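Local atomic coordinates of Oxidored_FMN domain-containing protein ([Pseudomonas] geniculata N1, PDB entry 6L6J), a protein that probably oxidises the amine 6-hydroxypseudooxynicotine in nicotine breakdown, using bound FMN and a [4Fe-4S] cluster. Residues A[227-232]-A[259-264]; A[270-275]-A[568-573]. All coordinates share one frame; numbering follows the deposited sequence.

Interaction 1 of 2, residues A[227-232]-A[259-264]; sequences VEDRRR and NVSDWA. With FMN (flavin mononucleotide), chain B.
Asp229 and Ser261 form a parallel beta bridge near the C-terminal ends of two adjacent strands of a TIM barrel, their CA atoms 4.0 Å apart and their side chains on the same face of the sheet. The Asp229 side chain is a worked example of how a buried carboxylate ties strand to strand and strand to loop. Its CB lies beside Ser261 CB, 3.4 Å away. Because CG stands anti to the backbone N (chi1 175°), the carboxylate is carried toward Ser261, and a single oxygen, OD2, meets the hydroxyl. OD2 accepts from Ser261 OG at 3.0 Å, met on its anti side and 26° above the carboxylate plane; the same hydroxyl also bonds to Gln179 NE2. OD1 turns back to its own chain, where Arg232 N meets it nearly along the C-O direction at 3.3 Å, an Asx motif that shapes the turn leaving the strand, with a weaker, bent bond from Arg231 N. Held by Ser261 across the contact at OD2 and by its own turn at OD1, the carboxylate has its rotation fixed from both oxygens. Upstream, Val227 N donates to Asn259 O (3.0 Å).

Beyond the strands, Arg231 passes Asp262 with its aliphatic part, CD 3.8 Å from OD2, while the guanidinium itself makes no salt bridge there; Asp262 OD1 is instead bonded to Tyr130 OH. Asp262 occupies the N-cap position of helix 263-266, whose Trp263 stands edge-on over the benzenoid part of the flavin, NE1 3.4 Å from FMN C9.

Strands 220-229 and 255-261 are neighbours in the barrel, connected through helix 241-249 as a beta-alpha-beta unit. Phe281 of helix 279-282 packs against Glu228, Arg230 and Val260, and helix 349-355 borders Trp263.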
ATOM      1  N   VAL A 227       5.930  13.035  14.779  1.00 37.69           N
ATOM      2  CA  VAL A 227       6.023  14.436  15.280  1.00 41.58           C
ATOM      3  C   VAL A 227       4.606  14.907  15.594  1.00 42.36           C
ATOM      4  O   VAL A 227       4.426  15.510  16.672  1.00 41.25           O
ATOM      5  CB  VAL A 227       6.752  15.389  14.309  1.00 43.23           C
ATOM      6  CG1 VAL A 227       8.234  15.079  14.247  1.00 42.54           C
ATOM      7  CG2 VAL A 227       6.154  15.409  12.911  1.00 43.08           C
ATOM      8  N   GLU A 228       3.644  14.580  14.723  1.00 43.89           N
ATOM      9  CA  GLU A 228       2.200  14.868  14.945  1.00 44.80           C
ATOM     10  C   GLU A 228       1.396  13.561  14.920  1.00 45.50           C
ATOM     11  O   GLU A 228       1.711  12.706  14.077  1.00 45.90           O
ATOM     12  CB  GLU A 228       1.691  15.859  13.899  1.00 46.44           C
ATOM     13  CG  GLU A 228       0.222  16.214  14.075  1.00 49.88           C
ATOM     14  CD  GLU A 228      -0.122  17.689  13.942  1.00 53.13           C
ATOM     15  OE1 GLU A 228       0.827  18.513  13.907  1.00 54.56           O
ATOM     16  OE2 GLU A 228      -1.343  18.011  13.881  1.00 52.47           O
ATOM     17  N   ASP A 229       0.404  13.416  15.812  1.00 44.94           N
ATOM     18  CA  ASP A 229      -0.648  12.372  15.704  1.00 47.14           C
ATOM     19  C   ASP A 229      -1.901  13.049  15.144  1.00 51.93           C
ATOM     20  O   ASP A 229      -2.436  13.924  15.824  1.00 42.76           O
ATOM     21  CB  ASP A 229      -0.907  11.645  17.037  1.00 49.75           C
ATOM     22  CG  ASP A 229      -2.063  10.636  17.011  1.00 49.09           C
ATOM     23  OD1 ASP A 229      -3.225  11.084  16.952  1.00 47.25           O
ATOM     24  OD2 ASP A 229      -1.807   9.402  17.044  1.00 49.03           O
ATOM     25  N   ARG A 230      -2.340  12.635  13.948  1.00 59.72           N
ATOM     26  CA  ARG A 230      -3.505  13.223  13.232  1.00 55.97           C
ATOM     27  C   ARG A 230      -4.754  12.370  13.479  1.00 57.60           C
ATOM     28  O   ARG A 230      -5.816  12.727  12.929  1.00 53.16           O
ATOM     29  CB  ARG A 230      -3.178  13.362  11.745  1.00 53.43           C
ATOM     30  CG  ARG A 230      -2.001  14.290  11.475  1.00 54.95           C
ATOM     31  CD  ARG A 230      -1.879  14.691  10.018  1.00 54.99           C
ATOM     32  NE  ARG A 230      -2.960  15.570   9.586  1.00 51.37           N
ATOM     33  CZ  ARG A 230      -3.279  15.833   8.316  1.00 55.90           C
ATOM     34  NH1 ARG A 230      -4.299  16.630   8.043  1.00 58.73           N
ATOM     35  NH2 ARG A 230      -2.585  15.309   7.317  1.00 53.65           N
ATOM     36  N   ARG A 231      -4.637  11.306  14.285  1.00 66.02           N
ATOM     37  CA  ARG A 231      -5.777  10.412  14.650  1.00 76.10           C
ATOM     38  C   ARG A 231      -6.794  11.258  15.432  1.00 83.87           C
ATOM     39  O   ARG A 231      -7.864  11.561  14.871  1.00 90.19           O
ATOM     40  CB  ARG A 231      -5.292   9.160  15.401  1.00 74.39           C
ATOM     41  CG  ARG A 231      -6.386   8.184  15.809  1.00 80.17           C
ATOM     42  CD  ARG A 231      -7.215   7.622  14.648  1.00 87.40           C
ATOM     43  NE  ARG A 231      -8.599   7.330  15.038  1.00 80.69           N
ATOM     44  CZ  ARG A 231      -8.989   6.273  15.752  1.00 77.03           C
ATOM     45  NH1 ARG A 231     -10.265   6.128  16.066  1.00 75.82           N
ATOM     46  NH2 ARG A 231      -8.115   5.361  16.148  1.00 75.77           N
ATOM     47  N   ARG A 232      -6.432  11.689  16.644  1.00 90.36           N
ATOM     48  CA  ARG A 232      -7.292  12.484  17.570  1.00 88.78           C
ATOM     49  C   ARG A 232      -6.424  13.587  18.183  1.00 91.99           C
ATOM     50  O   ARG A 232      -5.189  13.446  18.129  1.00 95.14           O
ATOM     51  CB  ARG A 232      -7.908  11.577  18.647  1.00 89.17           C
ATOM     52  CG  ARG A 232      -7.026  10.402  19.062  1.00 89.19           C
ATOM     53  CD  ARG A 232      -7.134  10.051  20.530  1.00 92.80           C
ATOM     54  NE  ARG A 232      -8.331   9.282  20.867  1.00 97.67           N
ATOM     55  CZ  ARG A 232      -8.484   8.515  21.959  1.00 93.29           C
ATOM     56  NH1 ARG A 232      -7.512   8.394  22.853  1.00 88.14           N
ATOM     57  NH2 ARG A 232      -9.619   7.861  22.150  1.00 86.49           N
ATOM     58  N   ASN A 259       7.941  11.252  10.659  1.00 29.03           N
ATOM     59  CA  ASN A 259       6.662  11.059   9.928  1.00 33.53           C
ATOM     60  C   ASN A 259       5.494  11.506  10.822  1.00 34.79           C
ATOM     61  O   ASN A 259       5.755  12.068  11.905  1.00 34.83           O
ATOM     62  CB  ASN A 259       6.555   9.609   9.439  1.00 33.09           C
ATOM     63  CG  ASN A 259       6.347   8.610  10.560  1.00 32.16           C
ATOM     64  OD1 ASN A 259       6.379   8.970  11.743  1.00 31.14           O
ATOM     65  ND2 ASN A 259       6.149   7.348  10.193  1.00 28.71           N
ATOM     66  N   VAL A 260       4.251  11.245  10.400  1.00 38.50           N
ATOM     67  CA  VAL A 260       3.017  11.658  11.142  1.00 38.78           C
ATOM     68  C   VAL A 260       2.357  10.411  11.756  1.00 41.07           C
ATOM     69  O   VAL A 260       2.274   9.353  11.079  1.00 35.44           O
ATOM     70  CB  VAL A 260       2.055  12.438  10.231  1.00 36.45           C
ATOM     71  CG1 VAL A 260       2.718  13.695   9.695  1.00 36.41           C
ATOM     72  CG2 VAL A 260       1.521  11.588   9.086  1.00 36.94           C
ATOM     73  N   SER A 261       1.895  10.528  13.002  1.00 44.61           N
ATOM     74  CA  SER A 261       1.280   9.396  13.749  1.00 46.92           C
ATOM     75  C   SER A 261      -0.092   9.033  13.162  1.00 46.49           C
ATOM     76  O   SER A 261      -0.886   9.931  12.715  1.00 43.11           O
ATOM     77  CB  SER A 261       1.156   9.614  15.235  1.00 53.32           C
ATOM     78  OG  SER A 261       0.752   8.398  15.878  1.00 49.65           O
ATOM     79  N   ASP A 262      -0.318   7.724  13.238  1.00 43.72           N
ATOM     80  CA  ASP A 262      -1.394   6.899  12.640  1.00 41.72           C
ATOM     81  C   ASP A 262      -1.067   6.594  11.171  1.00 38.36           C
ATOM     82  O   ASP A 262      -0.818   7.524  10.392  1.00 38.16           O
ATOM     83  CB  ASP A 262      -2.786   7.469  12.867  1.00 44.74           C
ATOM     84  CG  ASP A 262      -3.853   6.378  12.833  1.00 44.31           C
ATOM     85  OD1 ASP A 262      -3.746   5.418  13.632  1.00 42.77           O
ATOM     86  OD2 ASP A 262      -4.759   6.468  11.975  1.00 49.59           O
ATOM     87  N   TRP A 263      -1.072   5.294  10.856  1.00 35.73           N
ATOM     88  CA  TRP A 263      -0.694   4.713   9.551  1.00 32.98           C
ATOM     89  C   TRP A 263      -1.532   5.343   8.429  1.00 30.91           C
ATOM     90  O   TRP A 263      -0.978   5.553   7.343  1.00 32.43           O
ATOM     91  CB  TRP A 263      -0.827   3.191   9.646  1.00 32.89           C
ATOM     92  CG  TRP A 263      -0.059   2.419   8.612  1.00 34.95           C
ATOM     93  CD1 TRP A 263       0.762   2.911   7.635  1.00 36.11           C
ATOM     94  CD2 TRP A 263      -0.049   0.988   8.457  1.00 35.19           C
ATOM     95  NE1 TRP A 263       1.256   1.889   6.866  1.00 38.04           N
ATOM     96  CE2 TRP A 263       0.762   0.701   7.338  1.00 35.29           C
ATOM     97  CE3 TRP A 263      -0.658  -0.073   9.142  1.00 35.92           C
ATOM     98  CZ2 TRP A 263       0.988  -0.602   6.906  1.00 38.62           C
ATOM     99  CZ3 TRP A 263      -0.430  -1.369   8.709  1.00 36.39           C
ATOM    100  CH2 TRP A 263       0.377  -1.626   7.602  1.00 37.19           C
ATOM    101  N   ALA A 264      -2.801   5.657   8.691  1.00 30.10           N
ATOM    102  CA  ALA A 264      -3.793   6.124   7.695  1.00 29.01           C
ATOM    103  C   ALA A 264      -3.411   7.524   7.213  1.00 29.82           C
ATOM    104  O   ALA A 264      -3.831   7.897   6.084  1.00 28.31           O
ATOM    105  CB  ALA A 264      -5.183   6.111   8.293  1.00 27.14           C
TER
HETATM  106  N1  FMN B 701       6.272   1.998   9.126  1.00 30.60           N
HETATM  107  C2  FMN B 701       6.892   1.503  10.245  1.00 31.69           C
HETATM  108  O2  FMN B 701       7.430   2.314  11.006  1.00 34.56           O
HETATM  109  N3  FMN B 701       6.988   0.203  10.556  1.00 29.69           N
HETATM  110  C4  FMN B 701       6.454  -0.735   9.755  1.00 28.54           C
HETATM  111  O4  FMN B 701       6.538  -1.927  10.044  1.00 23.32           O
HETATM  112  C4A FMN B 701       5.733  -0.297   8.528  1.00 29.52           C
HETATM  113  N5  FMN B 701       5.167  -1.192   7.683  1.00 29.28           N
HETATM  114  C5A FMN B 701       4.591  -0.748   6.542  1.00 30.51           C
HETATM  115  C6  FMN B 701       4.075  -1.667   5.632  1.00 28.75           C
HETATM  116  C7  FMN B 701       3.507  -1.206   4.461  1.00 27.65           C
HETATM  117  C7M FMN B 701       2.906  -2.193   3.536  1.00 29.78           C
HETATM  118  C8  FMN B 701       3.474   0.228   4.149  1.00 28.42           C
HETATM  119  C8M FMN B 701       2.828   0.752   2.900  1.00 33.08           C
HETATM  120  C9  FMN B 701       3.980   1.146   5.030  1.00 27.87           C
HETATM  121  C9A FMN B 701       4.555   0.723   6.220  1.00 28.46           C
HETATM  122  N10 FMN B 701       5.122   1.644   7.114  1.00 28.02           N
HETATM  123  C10 FMN B 701       5.706   1.154   8.255  1.00 27.22           C
HETATM  124  C1' FMN B 701       5.126   3.120   6.859  1.00 29.24           C
HETATM  125  C2' FMN B 701       6.249   3.496   5.912  1.00 26.33           C
HETATM  126  O2' FMN B 701       7.465   3.258   6.598  1.00 25.77           O
HETATM  127  C3' FMN B 701       6.204   4.936   5.495  1.00 27.04           C
HETATM  128  O3' FMN B 701       6.423   5.755   6.644  1.00 29.14           O
HETATM  129  C4' FMN B 701       4.899   5.354   4.818  1.00 26.57           C
HETATM  130  O4' FMN B 701       4.483   4.344   3.868  1.00 27.59           O
HETATM  131  C5' FMN B 701       5.034   6.716   4.152  1.00 22.79           C
HETATM  132  O5' FMN B 701       6.031   6.623   3.149  1.00 24.04           O
HETATM  133  P   FMN B 701       5.625   6.323   1.611  1.00 25.80           P
HETATM  134  O1P FMN B 701       4.788   7.501   1.166  1.00 23.09           O
HETATM  135  O2P FMN B 701       6.962   6.221   0.947  1.00 26.19           O
HETATM  136  O3P FMN B 701       4.860   5.014   1.645  1.00 25.32           O

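Interaction 2 of 2, residues A[270-275]-A[568-573]; sequences SRFFEE and VHVVNS
Phe272 lays one ring face over CB of His569, and with Phe273 the two residues make an aromatic cluster at the seam between the FMN-binding TIM barrel and the OYE-like second alpha/beta domain. The barrel contributes the loop that follows helix 263-266; the second domain contributes helix 567-577. The CH-pi contact is close to vertical: His569 CB lies 3.5 Å from the centroid of the Phe272 ring, 16° off the ring normal. The imidazole itself leans obliquely to that ring, the planes 54° apart. Phe273 meets the histidine differently, turning its CE1-CZ edge to the imidazole face in an edge-to-face pair with centroids 5.1 Å apart. His569 is thus approached by one phenyl at its CB and by the other over its ring, while NE2 is hydrogen-bonded to Ala264 O, which helps fix the rotation of the imidazole.

The far end of the Phe272 ring reaches the helix, its CZ 4.0 Å from Val570 CG2 and its CE1 as near to Ser573 CB. An alanine here removes the ring lying over His569 CB and touching Val570 CG2, and would probably open a gap between the loop and helix 567-577. Arg271, anchored by a salt bridge from NE to Glu566, completes the contact: Val570 CG2 sits over one face of its guanidinium, 3.8 Å from NH2.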
ATOM      1  N   SER A 270      -3.602   7.878  -2.389  1.00 26.71           N
ATOM      2  CA  SER A 270      -3.621   8.931  -3.449  1.00 25.16           C
ATOM      3  C   SER A 270      -5.019   9.569  -3.583  1.00 24.13           C
ATOM      4  O   SER A 270      -5.085  10.709  -4.100  1.00 20.17           O
ATOM      5  CB  SER A 270      -3.118   8.416  -4.779  1.00 24.00           C
ATOM      6  OG  SER A 270      -4.090   7.602  -5.433  1.00 26.56           O
ATOM      7  N   ARG A 271      -6.084   8.878  -3.149  1.00 23.36           N
ATOM      8  CA  ARG A 271      -7.463   9.456  -3.063  1.00 27.63           C
ATOM      9  C   ARG A 271      -7.514  10.717  -2.151  1.00 28.84           C
ATOM     10  O   ARG A 271      -8.475  11.502  -2.250  1.00 28.48           O
ATOM     11  CB  ARG A 271      -8.471   8.395  -2.578  1.00 26.20           C
ATOM     12  CG  ARG A 271      -8.917   7.423  -3.662  1.00 26.09           C
ATOM     13  CD  ARG A 271     -10.312   6.897  -3.475  1.00 27.66           C
ATOM     14  NE  ARG A 271     -10.380   5.858  -2.458  1.00 29.14           N
ATOM     15  CZ  ARG A 271     -11.503   5.281  -2.023  1.00 31.40           C
ATOM     16  NH1 ARG A 271     -12.696   5.648  -2.482  1.00 29.89           N
ATOM     17  NH2 ARG A 271     -11.418   4.314  -1.126  1.00 35.52           N
ATOM     18  N   PHE A 272      -6.546  10.927  -1.259  1.00 28.40           N
ATOM     19  CA  PHE A 272      -6.662  11.947  -0.194  1.00 27.86           C
ATOM     20  C   PHE A 272      -5.349  12.706   0.034  1.00 30.94           C
ATOM     21  O   PHE A 272      -5.421  13.805   0.612  1.00 31.63           O
ATOM     22  CB  PHE A 272      -7.185  11.273   1.071  1.00 27.52           C
ATOM     23  CG  PHE A 272      -8.557  10.665   0.918  1.00 28.04           C
ATOM     24  CD1 PHE A 272      -9.676  11.476   0.766  1.00 26.70           C
ATOM     25  CD2 PHE A 272      -8.730   9.282   0.900  1.00 28.35           C
ATOM     26  CE1 PHE A 272     -10.939  10.921   0.623  1.00 27.67           C
ATOM     27  CE2 PHE A 272      -9.993   8.726   0.757  1.00 27.77           C
ATOM     28  CZ  PHE A 272     -11.095   9.544   0.620  1.00 28.61           C
ATOM     29  N   PHE A 273      -4.194  12.171  -0.384  1.00 30.07           N
ATOM     30  CA  PHE A 273      -2.887  12.861  -0.232  1.00 30.30           C
ATOM     31  C   PHE A 273      -2.207  12.937  -1.596  1.00 28.29           C
ATOM     32  O   PHE A 273      -2.604  12.160  -2.431  1.00 28.15           O
ATOM     33  CB  PHE A 273      -2.080  12.145   0.853  1.00 29.70           C
ATOM     34  CG  PHE A 273      -2.785  12.037   2.184  1.00 28.69           C
ATOM     35  CD1 PHE A 273      -3.771  11.081   2.385  1.00 29.64           C
ATOM     36  CD2 PHE A 273      -2.462  12.878   3.244  1.00 27.61           C
ATOM     37  CE1 PHE A 273      -4.420  10.971   3.612  1.00 30.45           C
ATOM     38  CE2 PHE A 273      -3.113  12.772   4.466  1.00 29.40           C
ATOM     39  CZ  PHE A 273      -4.095  11.818   4.650  1.00 30.26           C
ATOM     40  N   GLU A 274      -1.278  13.876  -1.810  1.00 31.63           N
ATOM     41  CA  GLU A 274      -0.288  13.846  -2.937  1.00 33.58           C
ATOM     42  C   GLU A 274       1.130  13.928  -2.356  1.00 30.40           C
ATOM     43  O   GLU A 274       1.269  13.927  -1.119  1.00 31.80           O
ATOM     44  CB  GLU A 274      -0.577  14.939  -3.986  1.00 40.42           C
ATOM     45  CG  GLU A 274      -0.006  14.667  -5.419  1.00 41.17           C
ATOM     46  CD  GLU A 274      -0.406  13.410  -6.205  1.00 40.70           C
ATOM     47  OE1 GLU A 274      -1.110  12.533  -5.656  1.00 46.47           O
ATOM     48  OE2 GLU A 274      -0.019  13.290  -7.360  1.00 36.17           O
ATOM     49  N   GLU A 275       2.139  13.946  -3.228  1.00 29.78           N
ATOM     50  CA  GLU A 275       3.581  13.916  -2.873  1.00 30.25           C
ATOM     51  C   GLU A 275       3.938  14.943  -1.801  1.00 27.96           C
ATOM     52  O   GLU A 275       3.451  16.048  -1.841  1.00 25.15           O
ATOM     53  CB  GLU A 275       4.453  14.219  -4.082  1.00 34.57           C
ATOM     54  CG  GLU A 275       4.671  13.022  -4.970  1.00 38.24           C
ATOM     55  CD  GLU A 275       5.847  13.237  -5.895  1.00 40.21           C
ATOM     56  OE1 GLU A 275       7.033  13.097  -5.428  1.00 29.98           O
ATOM     57  OE2 GLU A 275       5.554  13.566  -7.074  1.00 46.57           O
ATOM     58  N   VAL A 568     -11.299   6.075   7.377  1.00 27.57           N
ATOM     59  CA  VAL A 568     -11.422   7.335   8.163  1.00 25.71           C
ATOM     60  C   VAL A 568     -11.480   8.537   7.206  1.00 25.13           C
ATOM     61  O   VAL A 568     -12.132   9.517   7.538  1.00 25.04           O
ATOM     62  CB  VAL A 568     -10.277   7.450   9.184  1.00 25.99           C
ATOM     63  CG1 VAL A 568      -8.919   7.540   8.489  1.00 27.83           C
ATOM     64  CG2 VAL A 568     -10.467   8.618  10.140  1.00 24.89           C
ATOM     65  N   HIS A 569     -10.795   8.484   6.066  1.00 26.66           N
ATOM     66  CA  HIS A 569     -10.739   9.591   5.069  1.00 24.75           C
ATOM     67  C   HIS A 569     -12.008   9.583   4.213  1.00 25.93           C
ATOM     68  O   HIS A 569     -12.506  10.689   3.917  1.00 27.33           O
ATOM     69  CB  HIS A 569      -9.480   9.515   4.184  1.00 25.16           C
ATOM     70  CG  HIS A 569      -8.219   9.481   4.966  1.00 24.57           C
ATOM     71  ND1 HIS A 569      -8.057  10.224   6.109  1.00 25.44           N
ATOM     72  CD2 HIS A 569      -7.099   8.752   4.811  1.00 25.92           C
ATOM     73  CE1 HIS A 569      -6.872   9.977   6.620  1.00 26.89           C
ATOM     74  NE2 HIS A 569      -6.270   9.049   5.857  1.00 27.45           N
ATOM     75  N   VAL A 570     -12.501   8.406   3.806  1.00 25.90           N
ATOM     76  CA  VAL A 570     -13.757   8.304   3.009  1.00 27.37           C
ATOM     77  C   VAL A 570     -14.885   8.900   3.865  1.00 30.39           C
ATOM     78  O   VAL A 570     -15.571   9.836   3.370  1.00 30.87           O
ATOM     79  CB  VAL A 570     -14.087   6.871   2.560  1.00 26.65           C
ATOM     80  CG1 VAL A 570     -15.359   6.852   1.738  1.00 27.13           C
ATOM     81  CG2 VAL A 570     -12.967   6.218   1.764  1.00 28.62           C
ATOM     82  N   VAL A 571     -15.047   8.402   5.100  1.00 29.02           N
ATOM     83  CA  VAL A 571     -16.078   8.883   6.063  1.00 29.33           C
ATOM     84  C   VAL A 571     -15.962  10.417   6.181  1.00 28.84           C
ATOM     85  O   VAL A 571     -16.951  11.098   5.814  1.00 28.10           O
ATOM     86  CB  VAL A 571     -15.975   8.172   7.428  1.00 29.41           C
ATOM     87  CG1 VAL A 571     -16.873   8.809   8.472  1.00 31.30           C
ATOM     88  CG2 VAL A 571     -16.279   6.693   7.319  1.00 28.64           C
ATOM     89  N   ASN A 572     -14.821  10.952   6.638  1.00 29.86           N
ATOM     90  CA  ASN A 572     -14.620  12.426   6.789  1.00 32.11           C
ATOM     91  C   ASN A 572     -15.030  13.139   5.497  1.00 31.74           C
ATOM     92  O   ASN A 572     -15.717  14.149   5.590  1.00 34.08           O
ATOM     93  CB  ASN A 572     -13.188  12.842   7.118  1.00 31.21           C
ATOM     94  CG  ASN A 572     -12.783  12.468   8.524  1.00 32.70           C
ATOM     95  OD1 ASN A 572     -13.611  12.021   9.301  1.00 30.67           O
ATOM     96  ND2 ASN A 572     -11.496  12.598   8.838  1.00 35.69           N
ATOM     97  N   SER A 573     -14.636  12.610   4.346  1.00 29.40           N
ATOM     98  CA  SER A 573     -15.005  13.131   3.009  1.00 30.39           C
ATOM     99  C   SER A 573     -16.530  13.252   2.895  1.00 31.10           C
ATOM    100  O   SER A 573     -17.014  14.308   2.451  1.00 32.11           O
ATOM    101  CB  SER A 573     -14.442  12.234   1.938  1.00 33.84           C
ATOM    102  OG  SER A 573     -14.787  12.707   0.657  1.00 38.88           O
TER

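The two contacts show how chemistry follows place in a fold. Interaction 1 is the more buried and lies wholly within the barrel, where neighbouring strands are joined by backbone bonds and a carboxylate-hydroxyl pair. Interaction 2 is partly buried, brings together segments almost 300 residues apart, and relies on rings and apolar contacts between two domains. Helix 263-266 couples them: it starts in interaction 1, where Trp263 meets the flavin, while Ala264 CB packs against Val568 CG1 on helix 567-577. Arg230 also reaches over to Phe273, its NH2 3.9 Å from CE2. At this point the second domain thus rests on the segments that follow the C-terminal end of a barrel strand.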